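Local coordinates for 4-hydroxybutyrate coenzyme A transferase (Shewanella oneidensis, PDB 2OAS), which binds coenzyme A and probably transfers it between acyl-CoA thioesters and carboxylates such as acetate or 4-hydroxybutyrate, at residues N300-N305 with G344-I349; S293-N298 with M333-G338; I115-P120 with I147-P152; I4-A9 with F168-E173; L103-E108 with A135-C140. All blocks are in the same frame, centred on the assembly; numbering follows the deposited sequence.

Interaction 1 (N300-N305 with G344-I349); sequences NVMAIN and GGRSVI
Met302, a selenomethionine here, carries CG anti to its backbone N (chi1 179°) and then bends at chi2 and chi3; Arg346 holds CG beside its own N and bends likewise. The two chains therefore meet at about a right angle, SE over one face of the guanidinium and 4.0 Å from Arg346 NH1. They are bridge partners on parallel strands 301-305 and 346-349, next to each other in the mixed sheet of the C-terminal domain. The Arg346 backbone is gripped twice, its N giving to Val301 O (2.8 Å) and its O taking Ala303 N (3.0 Å); Val348 does the same two residues on with Ala303 O and Asn305 N. Arg346 NE doubles back to Gly344 O at 2.8 Å, while the guanidinium pairs with Asp205 in a salt bridge. A leucine in place of Arg346 would probably leave the Asp205 charge without its mate and Gly344 O without the NE donor. On the other face Ala303, Ser347, Asn305 and Ile349 turn toward helix 332-341, and Asn305, bonded through ND2 to Gln208, lies near the bound coenzyme A. Beyond the selenium, Met302 CE rests on Val348 CG2 at 3.5 Å.

Interaction 2 (S293-N298 with M333-G338); sequences SIIRKN and MDFIRG
Ile295 meets Phe335 with its outermost methyl, and this is the main side-chain touch of the contact. CD1 stands over one face of the ring, 3.8 Å from the centroid and 29° off the normal, a CH-pi contact. The methyl is displaced toward one side of the ring, 3.4 Å from Phe335 CD1 and equally close to Phe335 CE1. With CG1 anti to the carbonyl carbon (chi1 -52°) and CD1 continuing the chain outward, Ile295 crosses the ring at about a right angle, and its CG2 branch comes to 4.0 Å from Phe335 CD1. An alanine in place of Phe335 would probably strip Ile295 CD1 of its ring and open a gap between the two helices. What is joined here is helix 292-295, with the type I turn from Ile295 to Asn298, and helix 332-341, which lies against strands 301-305 and 346-350 of the C-terminal domain. Gly338 adds a contact without a side chain: a CB there would point at Ile295 and sit tightly against its CB, so the bare backbone lets Ile295 come close. Separately, Arg296 CA lies 3.8 Å from Gly338 O. Phe335 is also near Glu233, the residue that can be covalently joined to coenzyme A. Beside Phe335 in the chain, Asp334 is hydrogen-bonded to Ser98 and forms a salt bridge with Arg337 of the second subunit.

Interaction 3 (I115-P120 with I147-P152); sequences IIQVSP and IAHINP
Gln117 and His149 lie side by side, pointing the same way from bridged positions on strands 113-118 and 145-150, parallel neighbours in the Rossmann-like sheet of the N-terminal domain; the chain between them runs through helix 136-142, a beta-alpha-beta crossover. The glutamine can be followed outward. Its CB is within 4.2 Å of His149 CD2. CG, anti to the backbone N (chi1 -172°), comes closer, 3.4 Å from the same His149 CD2. The chain stays extended, and CD passes that carbon with the amide and imidazole planes 30° apart. At the tip OE1 accepts a nearly straight bond from Asn151 ND2, 2.8 Å long with 165° at the hydrogen, and the two amides are almost coplanar. The other branch, NE2, donates to Ala29 O, and Asn151 OD1 takes the backbone N of Gln153 and of Ala176, so both buried amides are held at each end and their rotation is fixed.

Between the strands the backbone bonds alternate: Ile116 N to Ile147 O, His149 N to Ile116 O, Val118 N to His149 O, and Asn151 N to Val118 O at 2.9 Å. The opposite face is greasy, with Ile116 CG1 on Ala148 CB (3.8 Å) and facing helix 136-142. Past the last bridge, Pro120 folds over strand 145-150, its CA 3.5 Å from Ile150 CG2.

Interaction 4 (I4-A9 with F168-E173); sequences IVCQSA and FAAVYE
Ile4 and Val5 run parallel to Ala170 and Val171, bonded by Ile4 N to Ala169 O (3.2 Å), Val171 N to Ile4 O (2.9 Å) and Cys6 N to Val171 O (2.8 Å). Strand 4-5 is thereby laid along strand 170-173 as an outermost strand of the parallel Rossmann-like sheet, bringing the start of the chain against a strand far along it. In the first of these bonds the donor stands well above the carbonyl plane of Ala169, not on a lone pair. Ile4 CG1 lies 3.3 Å from that same Ala169 O. Val5 is the centre of an inverse gamma turn, and beyond Cys6 the chain swings round toward helix 9-13.

Tyr172 fills the bend. Its CG is anti to the backbone N (chi1 170°), which carries the ring across to the segment 4-9. There the backbone N of Ala9 sits 3.6 Å above the plane, over the ring centre, with Ser8 C nearer the rim on the same face; Cys6 O lies at the edge, in plane. The ring thus lies over the Ser8-Ala9 peptide at the start of the helix, where Ser8 is the N-cap, its OG taking Glu11 N. Tyr172 OH goes on to Gln174. A water bridges the two backbones, donating to Cys6 O at 2.6 Å and accepting from Glu173 N at 2.7 Å.

Interaction 5 (L103-E108 with A135-C140); sequences LFRSGE and ATLAAC
Arg105 lays one face of its guanidinium on Ala138, whose CB stands 3.5 Å above the plane and over its centre. At the edge of the same group Leu137 CD1 comes in close to the plane, 3.3 Å from Arg105 NH2. The second flat group, the Phe104 ring, presents its CE2 corner: Ala135 O lies at that edge, in plane, 4.0 Å from Phe104 CE2. Ala139 approaches the ring obliquely, its CA 3.8 Å from Phe104 CD2 and its CB 3.9 Å from Phe104 CE2.

A bend at chi2 (148°) brings the end of the arginine across onto helix 136-142. The charged end is anchored beyond the alanine: NH1 forms salt bridges with Glu287 and Asp285, and NH2 bonds to Gln141. With these partners fixing its rotation, the guanidinium can lie flat on a methyl group while its charge is met elsewhere. Phe104 is steadied in turn by Trp23, whose ring it meets edge to face. The short side chains of Ala135, Ala138 and Ala139 let the helices draw together, with Phe104 CA and Ala139 CA 6.3 Å apart.

Just past helix 100-105, Glu108 forms a salt bridge with Lys393 of the second subunit. This is the close alanine-faced packing of two helices, 100-105 and 136-142, which both reach Trp23 of strand 21-24 in the Rossmann-like alpha/beta sheet of the N-terminal domain.

Overall arrangement
The five contacts fall into two groups, one in each family domain. Interactions 3, 4 and 5 belong to the N-terminal one: 3 and 4 are centred 9 Å apart and share the parallel sheet, strands 145-150 and 170-173 being neighbours, while interaction 5 lies against interaction 3 through Ile116, which touches Thr136 and Cys140. Along the chain, interaction 4 spans both 3 and 5, whose segments alternate. Interactions 1 and 2, also 9 Å apart and alternating, follow later. Centres of interactions 1 and 3 are 35 Å apart. Interactions 2 and 5 both touch the second subunit. The protein is thus built of two alpha/beta halves, with the C-terminal pair beside coenzyme A and the N-terminal three farther from it.

Interaction 1 (N300-N305 with G344-I349)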
# COMPACT_ATOMS: atom_id res chain seq x y z
N ASN A 300 5.32 18.36 -5.68
CA ASN A 300 6.64 18.24 -5.08
C ASN A 300 6.64 17.78 -3.61
O ASN A 300 7.42 18.28 -2.81
CB ASN A 300 7.38 19.57 -5.21
CG ASN A 300 7.48 20.03 -6.64
OD1 ASN A 300 8.00 19.32 -7.49
ND2 ASN A 300 6.97 21.22 -6.91
N VAL A 301 5.76 16.85 -3.27
CA VAL A 301 5.72 16.34 -1.92
C VAL A 301 7.06 15.65 -1.62
O VAL A 301 7.62 14.97 -2.48
CB VAL A 301 4.57 15.31 -1.75
CG1 VAL A 301 4.79 14.44 -0.52
CG2 VAL A 301 3.24 16.04 -1.64
N MSE A 302 7.56 15.83 -0.40
CA MSE A 302 8.83 15.25 0.04
C MSE A 302 8.53 14.47 1.31
O MSE A 302 8.40 15.04 2.39
CB MSE A 302 9.85 16.36 0.33
CG MSE A 302 11.21 15.88 0.83
SE MSE A 302 12.31 14.98 -0.49
CE MSE A 302 12.09 13.18 0.14
N ALA A 303 8.40 13.16 1.18
CA ALA A 303 8.09 12.33 2.31
C ALA A 303 9.33 11.64 2.86
O ALA A 303 9.95 10.82 2.19
CB ALA A 303 7.05 11.31 1.91
N ILE A 304 9.67 11.97 4.10
CA ILE A 304 10.85 11.41 4.73
C ILE A 304 10.49 10.63 5.98
O ILE A 304 10.05 11.19 6.97
CB ILE A 304 11.83 12.53 5.11
CG1 ILE A 304 12.22 13.31 3.85
CG2 ILE A 304 13.03 11.96 5.80
CD1 ILE A 304 12.95 14.59 4.14
N ASN A 305 10.68 9.32 5.92
CA ASN A 305 10.36 8.46 7.06
C ASN A 305 11.53 7.57 7.41
O ASN A 305 12.57 7.60 6.75
CB ASN A 305 9.13 7.61 6.72
CG ASN A 305 7.88 8.46 6.53
OD1 ASN A 305 7.16 8.72 7.50
ND2 ASN A 305 7.64 8.90 5.30
N GLY A 344 6.19 15.50 -9.27
CA GLY A 344 7.57 15.73 -8.91
C GLY A 344 7.83 15.36 -7.46
O GLY A 344 8.82 15.79 -6.87
N GLY A 345 6.95 14.55 -6.89
CA GLY A 345 7.13 14.15 -5.52
C GLY A 345 8.19 13.08 -5.34
O GLY A 345 8.48 12.30 -6.26
N ARG A 346 8.79 13.05 -4.16
CA ARG A 346 9.83 12.07 -3.86
C ARG A 346 9.65 11.61 -2.43
O ARG A 346 9.18 12.37 -1.58
CB ARG A 346 11.20 12.70 -4.03
CG ARG A 346 11.53 13.07 -5.46
CD ARG A 346 12.15 14.44 -5.51
NE ARG A 346 11.14 15.45 -5.25
CZ ARG A 346 11.36 16.56 -4.56
NH1 ARG A 346 12.56 16.80 -4.05
NH2 ARG A 346 10.38 17.44 -4.37
N SER A 347 10.01 10.36 -2.16
CA SER A 347 9.92 9.83 -0.80
C SER A 347 11.31 9.31 -0.46
O SER A 347 12.12 9.05 -1.35
CB SER A 347 8.90 8.69 -0.71
OG SER A 347 9.40 7.49 -1.29
N VAL A 348 11.57 9.15 0.83
CA VAL A 348 12.85 8.67 1.26
C VAL A 348 12.72 7.96 2.60
O VAL A 348 12.08 8.45 3.53
CB VAL A 348 13.87 9.83 1.41
CG1 VAL A 348 15.15 9.34 2.04
CG2 VAL A 348 14.19 10.43 0.05
N ILE A 349 13.33 6.78 2.67
CA ILE A 349 13.36 5.99 3.88
C ILE A 349 14.77 6.17 4.41
O ILE A 349 15.72 5.66 3.81
CB ILE A 349 13.14 4.50 3.60
CG1 ILE A 349 11.71 4.27 3.11
CG2 ILE A 349 13.33 3.70 4.87
CD1 ILE A 349 10.70 4.38 4.22

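Interaction 2 (S293-N298 with M333-G338)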
# COMPACT_ATOMS: atom_id res chain seq x y z
N SER A 293 -5.19 10.37 -1.25
CA SER A 293 -5.96 11.13 -2.21
C SER A 293 -5.79 12.64 -1.98
O SER A 293 -5.90 13.45 -2.91
CB SER A 293 -7.43 10.73 -2.11
OG SER A 293 -8.26 11.63 -2.82
N ILE A 294 -5.53 13.03 -0.73
CA ILE A 294 -5.34 14.45 -0.41
C ILE A 294 -3.87 14.86 -0.53
O ILE A 294 -3.56 15.91 -1.09
CB ILE A 294 -5.83 14.77 1.01
CG1 ILE A 294 -7.35 14.66 1.04
CG2 ILE A 294 -5.38 16.15 1.43
CD1 ILE A 294 -7.91 14.84 2.41
N ILE A 295 -2.98 14.02 -0.01
CA ILE A 295 -1.55 14.29 -0.05
C ILE A 295 -1.03 14.56 -1.46
O ILE A 295 -0.21 15.47 -1.67
CB ILE A 295 -0.77 13.10 0.54
CG1 ILE A 295 -1.33 12.75 1.92
CG2 ILE A 295 0.71 13.43 0.62
CD1 ILE A 295 -0.67 11.54 2.55
N ARG A 296 -1.49 13.76 -2.42
CA ARG A 296 -1.10 13.89 -3.83
C ARG A 296 -1.52 15.24 -4.44
O ARG A 296 -1.02 15.63 -5.49
CB ARG A 296 -1.72 12.77 -4.67
CG ARG A 296 -3.21 12.96 -4.94
CD ARG A 296 -3.81 11.82 -5.78
NE ARG A 296 -3.09 11.61 -7.03
CZ ARG A 296 -3.40 10.67 -7.93
NH1 ARG A 296 -4.43 9.87 -7.72
NH2 ARG A 296 -2.67 10.54 -9.03
N LYS A 297 -2.44 15.95 -3.78
CA LYS A 297 -2.90 17.24 -4.30
C LYS A 297 -1.81 18.31 -4.28
O LYS A 297 -1.87 19.27 -5.05
CB LYS A 297 -4.14 17.74 -3.54
CG LYS A 297 -5.40 16.91 -3.77
CD LYS A 297 -6.58 17.44 -2.99
CE LYS A 297 -7.84 16.61 -3.27
NZ LYS A 297 -9.03 17.13 -2.52
N ASN A 298 -0.83 18.15 -3.40
CA ASN A 298 0.26 19.11 -3.32
C ASN A 298 1.44 18.65 -4.16
O ASN A 298 1.92 17.52 -4.01
CB ASN A 298 0.75 19.28 -1.89
CG ASN A 298 -0.20 20.08 -1.05
OD1 ASN A 298 -0.73 21.09 -1.51
ND2 ASN A 298 -0.42 19.64 0.17
N MSE A 333 3.44 4.64 4.76
CA MSE A 333 3.14 4.08 3.46
C MSE A 333 2.27 5.02 2.63
O MSE A 333 2.56 5.30 1.48
CB MSE A 333 2.43 2.74 3.63
CG MSE A 333 2.38 1.94 2.36
SE MSE A 333 1.09 0.51 2.50
CE MSE A 333 -0.48 1.54 2.08
N ASP A 334 1.19 5.49 3.24
CA ASP A 334 0.28 6.41 2.58
C ASP A 334 1.04 7.64 2.08
O ASP A 334 0.78 8.13 0.98
CB ASP A 334 -0.83 6.83 3.54
CG ASP A 334 -1.90 5.76 3.70
OD1 ASP A 334 -2.74 5.91 4.61
OD2 ASP A 334 -1.91 4.78 2.93
N PHE A 335 1.97 8.14 2.90
CA PHE A 335 2.77 9.31 2.53
C PHE A 335 3.77 9.01 1.42
O PHE A 335 4.09 9.88 0.61
CB PHE A 335 3.51 9.86 3.75
CG PHE A 335 2.70 10.82 4.55
CD1 PHE A 335 2.35 12.06 4.03
CD2 PHE A 335 2.26 10.48 5.82
CE1 PHE A 335 1.56 12.95 4.76
CE2 PHE A 335 1.47 11.36 6.55
CZ PHE A 335 1.12 12.60 6.02
N ILE A 336 4.27 7.78 1.41
CA ILE A 336 5.23 7.36 0.40
C ILE A 336 4.55 7.16 -0.94
O ILE A 336 5.14 7.43 -2.00
CB ILE A 336 5.96 6.07 0.86
CG1 ILE A 336 6.90 6.44 2.01
CG2 ILE A 336 6.73 5.44 -0.28
CD1 ILE A 336 7.69 5.27 2.56
N ARG A 337 3.30 6.70 -0.91
CA ARG A 337 2.54 6.49 -2.14
C ARG A 337 2.08 7.85 -2.67
O ARG A 337 2.26 8.15 -3.85
CB ARG A 337 1.32 5.60 -1.90
CG ARG A 337 0.55 5.23 -3.20
CD ARG A 337 1.46 4.50 -4.19
NE ARG A 337 0.79 3.98 -5.38
CZ ARG A 337 -0.19 3.07 -5.38
NH1 ARG A 337 -0.65 2.59 -4.23
NH2 ARG A 337 -0.70 2.64 -6.53
N GLY A 338 1.48 8.65 -1.79
CA GLY A 338 0.99 9.96 -2.16
C GLY A 338 2.12 10.78 -2.72
O GLY A 338 1.95 11.57 -3.65

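Interaction 3 (I115-P120 with I147-P152)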
# COMPACT_ATOMS: atom_id res chain seq x y z
N ILE A 115 -11.39 8.78 26.80
CA ILE A 115 -10.72 9.62 27.78
C ILE A 115 -9.93 10.65 26.98
O ILE A 115 -9.10 10.30 26.14
CB ILE A 115 -9.70 8.83 28.63
CG1 ILE A 115 -10.31 7.50 29.09
CG2 ILE A 115 -9.26 9.68 29.80
CD1 ILE A 115 -11.57 7.64 29.90
N ILE A 116 -10.18 11.93 27.25
CA ILE A 116 -9.47 12.94 26.50
C ILE A 116 -9.00 14.12 27.33
O ILE A 116 -9.45 14.32 28.45
CB ILE A 116 -10.35 13.46 25.35
CG1 ILE A 116 -11.59 14.16 25.90
CG2 ILE A 116 -10.81 12.31 24.49
CD1 ILE A 116 -12.49 14.72 24.83
N GLN A 117 -8.06 14.88 26.77
CA GLN A 117 -7.52 16.06 27.43
C GLN A 117 -7.78 17.27 26.53
O GLN A 117 -7.30 17.30 25.39
CB GLN A 117 -6.02 15.91 27.63
CG GLN A 117 -5.44 17.02 28.47
CD GLN A 117 -3.98 16.84 28.76
OE1 GLN A 117 -3.39 17.57 29.54
NE2 GLN A 117 -3.38 15.84 28.12
N VAL A 118 -8.52 18.26 27.03
CA VAL A 118 -8.82 19.45 26.23
C VAL A 118 -8.50 20.78 26.89
O VAL A 118 -8.25 20.86 28.09
CB VAL A 118 -10.31 19.53 25.83
CG1 VAL A 118 -10.73 18.30 25.03
CG2 VAL A 118 -11.16 19.67 27.08
N SER A 119 -8.52 21.84 26.09
CA SER A 119 -8.27 23.17 26.61
C SER A 119 -9.58 23.60 27.24
O SER A 119 -10.63 23.09 26.90
CB SER A 119 -7.89 24.13 25.49
OG SER A 119 -8.82 24.04 24.43
N PRO A 120 -9.52 24.53 28.20
CA PRO A 120 -10.74 24.97 28.84
C PRO A 120 -11.76 25.52 27.85
O PRO A 120 -11.41 26.05 26.80
CB PRO A 120 -10.25 26.03 29.82
CG PRO A 120 -9.05 26.58 29.14
CD PRO A 120 -8.37 25.34 28.64
N ILE A 147 -15.15 11.33 28.87
CA ILE A 147 -14.60 11.81 30.14
C ILE A 147 -13.40 12.69 29.76
O ILE A 147 -12.38 12.21 29.28
CB ILE A 147 -14.16 10.63 31.01
CG1 ILE A 147 -15.41 9.86 31.46
CG2 ILE A 147 -13.36 11.12 32.23
CD1 ILE A 147 -15.10 8.58 32.21
N ALA A 148 -13.56 13.99 29.96
CA ALA A 148 -12.55 14.96 29.59
C ALA A 148 -11.78 15.57 30.74
O ALA A 148 -12.32 15.83 31.82
CB ALA A 148 -13.19 16.09 28.77
N HIS A 149 -10.52 15.84 30.49
CA HIS A 149 -9.70 16.44 31.49
C HIS A 149 -9.39 17.83 30.97
O HIS A 149 -8.75 17.98 29.93
CB HIS A 149 -8.43 15.60 31.69
CG HIS A 149 -7.28 16.38 32.20
ND1 HIS A 149 -7.38 17.25 33.26
CD2 HIS A 149 -5.99 16.46 31.77
CE1 HIS A 149 -6.22 17.85 33.45
NE2 HIS A 149 -5.36 17.38 32.56
N ILE A 150 -9.88 18.84 31.66
CA ILE A 150 -9.64 20.21 31.25
C ILE A 150 -8.31 20.72 31.76
O ILE A 150 -8.09 20.84 32.98
CB ILE A 150 -10.75 21.14 31.74
CG1 ILE A 150 -12.09 20.67 31.15
CG2 ILE A 150 -10.42 22.58 31.35
CD1 ILE A 150 -13.28 21.48 31.60
N ASN A 151 -7.41 21.02 30.83
CA ASN A 151 -6.08 21.48 31.18
C ASN A 151 -5.75 22.80 30.55
O ASN A 151 -5.63 22.89 29.34
CB ASN A 151 -5.05 20.45 30.73
CG ASN A 151 -3.64 20.85 31.06
OD1 ASN A 151 -3.41 21.87 31.72
ND2 ASN A 151 -2.68 20.05 30.61
N PRO A 152 -5.62 23.85 31.36
CA PRO A 152 -5.29 25.20 30.90
C PRO A 152 -3.98 25.24 30.10
O PRO A 152 -3.70 26.22 29.42
CB PRO A 152 -5.18 25.99 32.18
CG PRO A 152 -6.20 25.36 33.05
CD PRO A 152 -5.98 23.88 32.79

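Interaction 4 (I4-A9 with F168-E173)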
# COMPACT_ATOMS: atom_id res chain seq x y z
N ILE A 4 -20.91 16.56 34.39
CA ILE A 4 -20.69 16.55 35.82
C ILE A 4 -19.31 17.08 36.13
O ILE A 4 -18.31 16.54 35.67
CB ILE A 4 -20.81 15.13 36.37
CG1 ILE A 4 -22.10 14.48 35.87
CG2 ILE A 4 -20.84 15.16 37.88
CD1 ILE A 4 -22.25 13.05 36.30
N VAL A 5 -19.25 18.15 36.91
CA VAL A 5 -17.99 18.77 37.28
C VAL A 5 -17.35 18.04 38.45
O VAL A 5 -17.58 18.39 39.61
CB VAL A 5 -18.20 20.26 37.67
CG1 VAL A 5 -16.85 20.93 37.90
CG2 VAL A 5 -18.96 20.97 36.57
N CYS A 6 -16.53 17.05 38.16
CA CYS A 6 -15.87 16.29 39.21
C CYS A 6 -14.85 17.11 39.97
O CYS A 6 -14.27 18.06 39.43
CB CYS A 6 -15.18 15.06 38.61
SG CYS A 6 -16.33 13.94 37.80
N GLN A 7 -14.63 16.75 41.23
CA GLN A 7 -13.67 17.47 42.06
C GLN A 7 -12.33 16.75 42.10
O GLN A 7 -11.37 17.29 42.63
CB GLN A 7 -14.22 17.67 43.48
CG GLN A 7 -14.13 19.11 43.94
CD GLN A 7 -14.98 20.04 43.07
OE1 GLN A 7 -14.57 21.16 42.76
NE2 GLN A 7 -16.16 19.57 42.70
N SER A 8 -12.28 15.54 41.55
CA SER A 8 -11.04 14.76 41.51
C SER A 8 -11.01 13.86 40.28
O SER A 8 -12.06 13.49 39.75
CB SER A 8 -10.89 13.91 42.76
OG SER A 8 -11.84 12.86 42.76
N ALA A 9 -9.81 13.49 39.83
CA ALA A 9 -9.67 12.63 38.67
C ALA A 9 -10.35 11.28 38.90
O ALA A 9 -10.90 10.69 37.99
CB ALA A 9 -8.21 12.42 38.34
N PHE A 168 -19.69 16.03 26.94
CA PHE A 168 -18.93 15.34 28.00
C PHE A 168 -19.84 14.83 29.12
O PHE A 168 -20.76 15.53 29.56
CB PHE A 168 -17.88 16.30 28.59
CG PHE A 168 -16.91 16.88 27.58
CD1 PHE A 168 -16.05 17.91 27.94
CD2 PHE A 168 -16.83 16.38 26.29
CE1 PHE A 168 -15.13 18.44 27.04
CE2 PHE A 168 -15.91 16.90 25.37
CZ PHE A 168 -15.06 17.94 25.75
N ALA A 169 -19.59 13.62 29.60
CA ALA A 169 -20.40 13.07 30.69
C ALA A 169 -19.83 13.53 32.01
O ALA A 169 -20.56 13.72 33.00
CB ALA A 169 -20.39 11.55 30.63
N ALA A 170 -18.52 13.72 32.02
CA ALA A 170 -17.82 14.14 33.22
C ALA A 170 -16.68 15.03 32.82
O ALA A 170 -16.18 14.95 31.69
CB ALA A 170 -17.30 12.93 33.96
N VAL A 171 -16.25 15.86 33.77
CA VAL A 171 -15.17 16.81 33.54
C VAL A 171 -14.37 17.10 34.82
O VAL A 171 -14.95 17.39 35.87
CB VAL A 171 -15.75 18.13 32.97
CG1 VAL A 171 -14.87 19.28 33.30
CG2 VAL A 171 -15.90 18.02 31.47
N TYR A 172 -13.05 17.00 34.73
CA TYR A 172 -12.17 17.30 35.86
C TYR A 172 -11.13 18.31 35.38
O TYR A 172 -10.48 18.10 34.36
CB TYR A 172 -11.45 16.05 36.37
CG TYR A 172 -10.36 16.36 37.38
CD1 TYR A 172 -10.66 16.98 38.60
CD2 TYR A 172 -9.02 16.10 37.08
CE1 TYR A 172 -9.65 17.34 39.50
CE2 TYR A 172 -8.00 16.45 37.98
CZ TYR A 172 -8.32 17.07 39.18
OH TYR A 172 -7.31 17.45 40.03
N GLU A 173 -10.97 19.39 36.13
CA GLU A 173 -10.04 20.42 35.71
C GLU A 173 -8.82 20.66 36.59
O GLU A 173 -8.95 20.85 37.80
CB GLU A 173 -10.79 21.74 35.57
CG GLU A 173 -9.92 22.91 35.17
CD GLU A 173 -10.69 24.22 35.15
OE1 GLU A 173 -11.13 24.66 36.24
OE2 GLU A 173 -10.86 24.80 34.06
O HOH W 1 -12.84 19.78 38.08

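Interaction 5 (L103-E108 with A135-C140)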
# COMPACT_ATOMS: atom_id res chain seq x y z
N LEU A 103 -12.79 2.81 11.16
CA LEU A 103 -13.11 1.63 11.97
C LEU A 103 -14.10 2.04 13.06
O LEU A 103 -14.98 1.27 13.45
CB LEU A 103 -11.84 1.08 12.63
CG LEU A 103 -11.93 -0.32 13.25
CD1 LEU A 103 -11.98 -1.35 12.13
CD2 LEU A 103 -10.72 -0.60 14.12
N PHE A 104 -13.94 3.26 13.56
CA PHE A 104 -14.84 3.75 14.59
C PHE A 104 -16.16 4.17 13.98
O PHE A 104 -17.22 3.69 14.38
CB PHE A 104 -14.23 4.93 15.35
CG PHE A 104 -13.00 4.58 16.12
CD1 PHE A 104 -12.73 3.27 16.49
CD2 PHE A 104 -12.11 5.58 16.50
CE1 PHE A 104 -11.59 2.95 17.23
CE2 PHE A 104 -10.97 5.28 17.24
CZ PHE A 104 -10.70 3.95 17.61
N ARG A 105 -16.09 5.06 12.99
CA ARG A 105 -17.31 5.56 12.35
C ARG A 105 -18.18 4.49 11.71
O ARG A 105 -19.41 4.56 11.80
CB ARG A 105 -16.96 6.65 11.34
CG ARG A 105 -16.74 8.01 12.00
CD ARG A 105 -15.71 8.88 11.29
NE ARG A 105 -15.55 10.14 12.01
CZ ARG A 105 -14.57 11.01 11.80
NH1 ARG A 105 -13.63 10.79 10.89
NH2 ARG A 105 -14.54 12.12 12.53
N SER A 106 -17.56 3.50 11.08
CA SER A 106 -18.29 2.41 10.42
C SER A 106 -18.95 1.53 11.47
O SER A 106 -19.70 0.61 11.14
CB SER A 106 -17.34 1.56 9.59
OG SER A 106 -16.48 0.82 10.45
N GLY A 107 -18.63 1.79 12.73
CA GLY A 107 -19.19 1.01 13.81
C GLY A 107 -18.58 -0.37 13.94
O GLY A 107 -19.05 -1.19 14.73
N GLU A 108 -17.52 -0.64 13.18
CA GLU A 108 -16.87 -1.94 13.25
C GLU A 108 -16.26 -2.16 14.63
O GLU A 108 -16.27 -3.28 15.15
CB GLU A 108 -15.79 -2.06 12.16
CG GLU A 108 -16.36 -2.12 10.74
CD GLU A 108 -15.28 -2.05 9.66
OE1 GLU A 108 -14.60 -0.99 9.56
OE2 GLU A 108 -15.12 -3.04 8.91
N ALA A 135 -7.13 10.38 15.67
CA ALA A 135 -8.38 9.65 15.54
C ALA A 135 -9.29 9.80 16.74
O ALA A 135 -10.35 9.18 16.81
CB ALA A 135 -8.09 8.18 15.32
N THR A 136 -8.88 10.63 17.69
CA THR A 136 -9.68 10.85 18.90
C THR A 136 -10.99 11.56 18.55
O THR A 136 -12.05 11.26 19.11
CB THR A 136 -8.83 11.61 19.98
OG1 THR A 136 -9.68 12.01 21.06
CG2 THR A 136 -8.16 12.82 19.38
N LEU A 137 -10.93 12.46 17.57
CA LEU A 137 -12.11 13.20 17.14
C LEU A 137 -13.18 12.21 16.67
O LEU A 137 -14.37 12.34 17.01
CB LEU A 137 -11.71 14.15 16.00
CG LEU A 137 -12.72 15.18 15.49
CD1 LEU A 137 -13.70 14.51 14.59
CD2 LEU A 137 -13.41 15.85 16.67
N ALA A 138 -12.75 11.19 15.93
CA ALA A 138 -13.64 10.15 15.43
C ALA A 138 -14.13 9.28 16.58
O ALA A 138 -15.29 8.82 16.60
CB ALA A 138 -12.90 9.29 14.40
N ALA A 139 -13.25 9.06 17.56
CA ALA A 139 -13.59 8.26 18.74
C ALA A 139 -14.64 9.00 19.56
O ALA A 139 -15.59 8.41 20.07
CB ALA A 139 -12.34 8.02 19.58
N CYS A 140 -14.48 10.31 19.69
CA CYS A 140 -15.45 11.11 20.45
C CYS A 140 -16.80 11.13 19.76
O CYS A 140 -17.82 11.38 20.40
CB CYS A 140 -14.96 12.55 20.61
SG CYS A 140 -13.60 12.69 21.76